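Local coordinates for protein metal-dependent hydrolase (Lactobacillus plantarum, PDB 2F6K) that probably acts as a metal-dependent decarboxylase of the amidohydrolase family, binding manganese, related to the aminocarboxymuconate semialdehyde decarboxylase of tryptophan breakdown, at residues 50-60 and 88-99. Residues are numbered along the deposited sequence; the frame is centred on the assembly and turned at random.
Sequences SYSILSLSSPH and PDQLGYLASLPI
Four backbone hydrogen bonds of 2.8-3.0 Å, Ser52 N to Gln90 O, Gly92 N to Ser52 O, Leu54 N to Gly92 O and Leu94 N to Leu54 O, alternate in direction as parallel strands require. The buried middle is tightly packed: on one face Ile53 CG2 presses on Leu94 CG at 3.5 Å; on the other, Leu54 CD1 reaches Leu91 CD1 at 4.0 Å, with Leu83 of helix 66-86 against Leu54. Tyr51, its CG anti to the backbone N (chi1 -164°), runs its ring along 88-92, with Asp89 O at the ring edge and OH 3.4 Å from Gly92 CA, where a CB would collide with the hydroxyl. The 88-90 end is looser: Pro88 and Asp89 are exposed, their side chains turned away from strand 50-55. A water in the Tyr51 ring plane accepts from OH and donates to Pro88 O and Leu91 O. Past Ser55 and Leu94 the segments diverge, bridged by a second water linking Leu56 N, Leu94 O and Ser96 OG, and meet again where His60 NE2 donates in its ring plane to Leu97 O (3.0 Å), while ND1 is hydrogen-bonded to Ser127 OG. With helix 66-86 between them, the strands form a beta-alpha-beta unit of the amidohydrolase TIM barrel, placing the Ser55 side chain about 6 Å from the manganese.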
loop_
_atom_site.group_PDB
_atom_site.type_symbol
_atom_site.label_atom_id
_atom_site.label_comp_id
_atom_site.label_asym_id
_atom_site.label_seq_id
_atom_site.Cartn_x
_atom_site.Cartn_y
_atom_site.Cartn_z
ATOM N N SER A 50 -38.071 2.046 -21.041
ATOM C CA SER A 50 -38.872 3.264 -21.054
ATOM C C SER A 50 -38.313 4.335 -20.142
ATOM O O SER A 50 -38.643 5.505 -20.288
ATOM C CB SER A 50 -40.317 2.968 -20.638
ATOM O OG SER A 50 -40.376 2.505 -19.296
ATOM N N TYR A 51 -37.458 3.946 -19.204
ATOM C CA TYR A 51 -36.915 4.933 -18.281
ATOM C C TYR A 51 -35.549 4.534 -17.735
ATOM O O TYR A 51 -35.349 3.388 -17.316
ATOM C CB TYR A 51 -37.899 5.128 -17.121
ATOM C CG TYR A 51 -37.659 6.370 -16.295
ATOM C CD1 TYR A 51 -37.939 7.633 -16.815
ATOM C CD2 TYR A 51 -37.179 6.283 -14.986
ATOM C CE1 TYR A 51 -37.757 8.779 -16.056
ATOM C CE2 TYR A 51 -36.990 7.427 -14.211
ATOM C CZ TYR A 51 -37.284 8.672 -14.754
ATOM O OH TYR A 51 -37.114 9.814 -14.004
ATOM N N SER A 52 -34.622 5.488 -17.728
ATOM C CA SER A 52 -33.270 5.255 -17.222
ATOM C C SER A 52 -32.910 6.245 -16.112
ATOM O O SER A 52 -33.126 7.455 -16.259
ATOM C CB SER A 52 -32.233 5.415 -18.349
ATOM O OG SER A 52 -32.395 4.465 -19.388
ATOM N N ILE A 53 -32.368 5.746 -15.005
ATOM C CA ILE A 53 -31.950 6.642 -13.938
ATOM C C ILE A 53 -30.446 6.827 -14.087
ATOM O O ILE A 53 -29.667 5.999 -13.631
ATOM C CB ILE A 53 -32.243 6.086 -12.531
ATOM C CG1 ILE A 53 -33.753 5.993 -12.305
ATOM C CG2 ILE A 53 -31.631 7.015 -11.472
ATOM C CD1 ILE A 53 -34.432 4.915 -13.094
ATOM N N LEU A 54 -30.043 7.918 -14.729
ATOM C CA LEU A 54 -28.634 8.195 -14.963
ATOM C C LEU A 54 -27.811 8.495 -13.710
ATOM O O LEU A 54 -28.309 9.059 -12.730
ATOM C CB LEU A 54 -28.505 9.356 -15.948
ATOM C CG LEU A 54 -29.099 9.108 -17.337
ATOM C CD1 LEU A 54 -29.185 10.418 -18.085
ATOM C CD2 LEU A 54 -28.247 8.097 -18.112
ATOM N N SER A 55 -26.540 8.103 -13.751
ATOM C CA SER A 55 -25.622 8.342 -12.649
ATOM C C SER A 55 -24.202 8.435 -13.189
ATOM O O SER A 55 -23.887 7.879 -14.245
ATOM C CB SER A 55 -25.692 7.212 -11.621
ATOM O OG SER A 55 -25.061 6.046 -12.112
ATOM N N LEU A 56 -23.348 9.144 -12.463
ATOM C CA LEU A 56 -21.956 9.300 -12.860
ATOM C C LEU A 56 -21.216 8.048 -12.395
ATOM O O LEU A 56 -21.363 7.621 -11.246
ATOM C CB LEU A 56 -21.368 10.551 -12.202
ATOM C CG LEU A 56 -20.009 11.065 -12.672
ATOM C CD1 LEU A 56 -20.113 11.565 -14.109
ATOM C CD2 LEU A 56 -19.554 12.188 -11.763
ATOM N N SER A 57 -20.439 7.452 -13.294
ATOM C CA SER A 57 -19.677 6.239 -12.982
ATOM C C SER A 57 -18.347 6.579 -12.304
ATOM O O SER A 57 -18.081 7.736 -11.981
ATOM C CB SER A 57 -19.407 5.456 -14.273
ATOM O OG SER A 57 -18.698 4.253 -14.020
ATOM N N SER A 58 -17.512 5.570 -12.081
ATOM C CA SER A 58 -16.217 5.811 -11.468
ATOM C C SER A 58 -15.227 5.951 -12.612
ATOM O O SER A 58 -15.511 5.524 -13.728
ATOM C CB SER A 58 -15.814 4.643 -10.563
ATOM O OG SER A 58 -15.549 3.471 -11.310
ATOM N N PRO A 59 -14.043 6.529 -12.350
ATOM C CA PRO A 59 -13.548 7.049 -11.066
ATOM C C PRO A 59 -14.337 8.245 -10.549
ATOM O O PRO A 59 -14.831 9.050 -11.332
ATOM C CB PRO A 59 -12.098 7.441 -11.376
ATOM C CG PRO A 59 -11.764 6.667 -12.626
ATOM C CD PRO A 59 -13.041 6.733 -13.408
ATOM N N HIS A 60 -14.441 8.353 -9.228
ATOM C CA HIS A 60 -15.140 9.465 -8.590
ATOM C C HIS A 60 -14.311 10.710 -8.905
ATOM O O HIS A 60 -13.122 10.596 -9.205
ATOM C CB HIS A 60 -15.210 9.247 -7.075
ATOM C CG HIS A 60 -16.002 10.291 -6.353
ATOM N ND1 HIS A 60 -15.485 11.029 -5.308
ATOM C CD2 HIS A 60 -17.267 10.739 -6.541
ATOM C CE1 HIS A 60 -16.397 11.890 -4.887
ATOM N NE2 HIS A 60 -17.486 11.735 -5.619
ATOM N N PRO A 88 -38.171 14.350 -19.621
ATOM C CA PRO A 88 -38.896 13.974 -18.401
ATOM C C PRO A 88 -39.385 12.528 -18.381
ATOM O O PRO A 88 -39.396 11.882 -17.336
ATOM C CB PRO A 88 -40.066 14.963 -18.372
ATOM C CG PRO A 88 -39.541 16.154 -19.129
ATOM C CD PRO A 88 -38.816 15.502 -20.277
ATOM N N ASP A 89 -39.786 12.019 -19.539
ATOM C CA ASP A 89 -40.293 10.663 -19.602
ATOM C C ASP A 89 -39.276 9.561 -19.873
ATOM O O ASP A 89 -39.592 8.391 -19.681
ATOM C CB ASP A 89 -41.421 10.590 -20.626
ATOM C CG ASP A 89 -42.585 11.511 -20.272
ATOM O OD1 ASP A 89 -43.125 11.386 -19.144
ATOM O OD2 ASP A 89 -42.955 12.357 -21.121
ATOM N N GLN A 90 -38.069 9.915 -20.311
ATOM C CA GLN A 90 -37.042 8.911 -20.584
ATOM C C GLN A 90 -35.887 8.933 -19.594
ATOM O O GLN A 90 -35.365 7.880 -19.229
ATOM C CB GLN A 90 -36.442 9.082 -21.984
ATOM C CG GLN A 90 -37.305 8.621 -23.126
ATOM C CD GLN A 90 -38.411 9.582 -23.431
ATOM O OE1 GLN A 90 -38.169 10.747 -23.744
ATOM N NE2 GLN A 90 -39.644 9.106 -23.340
ATOM N N LEU A 91 -35.493 10.125 -19.152
ATOM C CA LEU A 91 -34.351 10.241 -18.260
ATOM C C LEU A 91 -34.516 10.921 -16.909
ATOM O O LEU A 91 -35.129 11.981 -16.789
ATOM C CB LEU A 91 -33.222 10.951 -18.998
ATOM C CG LEU A 91 -32.866 10.430 -20.385
ATOM C CD1 LEU A 91 -31.795 11.317 -20.994
ATOM C CD2 LEU A 91 -32.385 8.999 -20.278
ATOM N N GLY A 92 -33.921 10.296 -15.902
ATOM C CA GLY A 92 -33.910 10.824 -14.552
ATOM C C GLY A 92 -32.448 10.754 -14.128
ATOM O O GLY A 92 -31.590 10.334 -14.914
ATOM N N TYR A 93 -32.133 11.156 -12.903
ATOM C CA TYR A 93 -30.747 11.087 -12.483
ATOM C C TYR A 93 -30.541 11.056 -10.986
ATOM O O TYR A 93 -31.391 11.505 -10.209
ATOM C CB TYR A 93 -29.952 12.265 -13.049
ATOM C CG TYR A 93 -30.102 13.556 -12.268
ATOM C CD1 TYR A 93 -31.307 14.272 -12.273
ATOM C CD2 TYR A 93 -29.032 14.076 -11.538
ATOM C CE1 TYR A 93 -31.435 15.481 -11.574
ATOM C CE2 TYR A 93 -29.149 15.277 -10.840
ATOM C CZ TYR A 93 -30.349 15.976 -10.863
ATOM O OH TYR A 93 -30.449 17.176 -10.190
ATOM N N LEU A 94 -29.387 10.511 -10.611
ATOM C CA LEU A 94 -28.944 10.433 -9.231
ATOM C C LEU A 94 -27.795 11.441 -9.135
ATOM O O LEU A 94 -26.892 11.453 -9.975
ATOM C CB LEU A 94 -28.431 9.030 -8.913
ATOM C CG LEU A 94 -29.472 7.916 -8.879
ATOM C CD1 LEU A 94 -28.766 6.588 -8.636
ATOM C CD2 LEU A 94 -30.501 8.203 -7.786
ATOM N N ALA A 95 -27.826 12.288 -8.118
ATOM C CA ALA A 95 -26.786 13.288 -7.961
ATOM C C ALA A 95 -25.496 12.732 -7.360
ATOM O O ALA A 95 -25.526 11.810 -6.537
ATOM C CB ALA A 95 -27.300 14.424 -7.102
ATOM N N SER A 96 -24.362 13.293 -7.776
ATOM C CA SER A 96 -23.071 12.886 -7.234
ATOM C C SER A 96 -22.802 13.811 -6.046
ATOM O O SER A 96 -23.415 14.873 -5.939
ATOM C CB SER A 96 -21.962 13.036 -8.281
ATOM O OG SER A 96 -22.092 12.063 -9.301
ATOM N N LEU A 97 -21.897 13.411 -5.158
ATOM C CA LEU A 97 -21.588 14.213 -3.984
ATOM C C LEU A 97 -20.103 14.553 -3.915
ATOM O O LEU A 97 -19.248 13.719 -4.220
ATOM C CB LEU A 97 -22.002 13.466 -2.715
ATOM C CG LEU A 97 -23.459 13.016 -2.607
ATOM C CD1 LEU A 97 -23.673 12.320 -1.271
ATOM C CD2 LEU A 97 -24.384 14.206 -2.728
ATOM N N PRO A 98 -19.781 15.786 -3.499
ATOM C CA PRO A 98 -18.394 16.243 -3.389
ATOM C C PRO A 98 -17.635 15.595 -2.233
ATOM O O PRO A 98 -16.941 16.270 -1.470
ATOM C CB PRO A 98 -18.549 17.752 -3.228
ATOM C CG PRO A 98 -19.792 17.853 -2.414
ATOM C CD PRO A 98 -20.713 16.848 -3.088
ATOM N N ILE A 99 -17.786 14.284 -2.093
ATOM C CA ILE A 99 -17.075 13.545 -1.059
ATOM C C ILE A 99 -15.596 13.684 -1.415
ATOM O O ILE A 99 -15.255 13.746 -2.600
ATOM C CB ILE A 99 -17.499 12.068 -1.074
ATOM C CG1 ILE A 99 -18.920 11.949 -0.499
ATOM C CG2 ILE A 99 -16.492 11.212 -0.312
ATOM C CD1 ILE A 99 -19.501 10.544 -0.535
HETATM O O HOH W 1 -37.380 12.477 -15.484
HETATM O O HOH W 2 -24.347 11.569 -10.671
#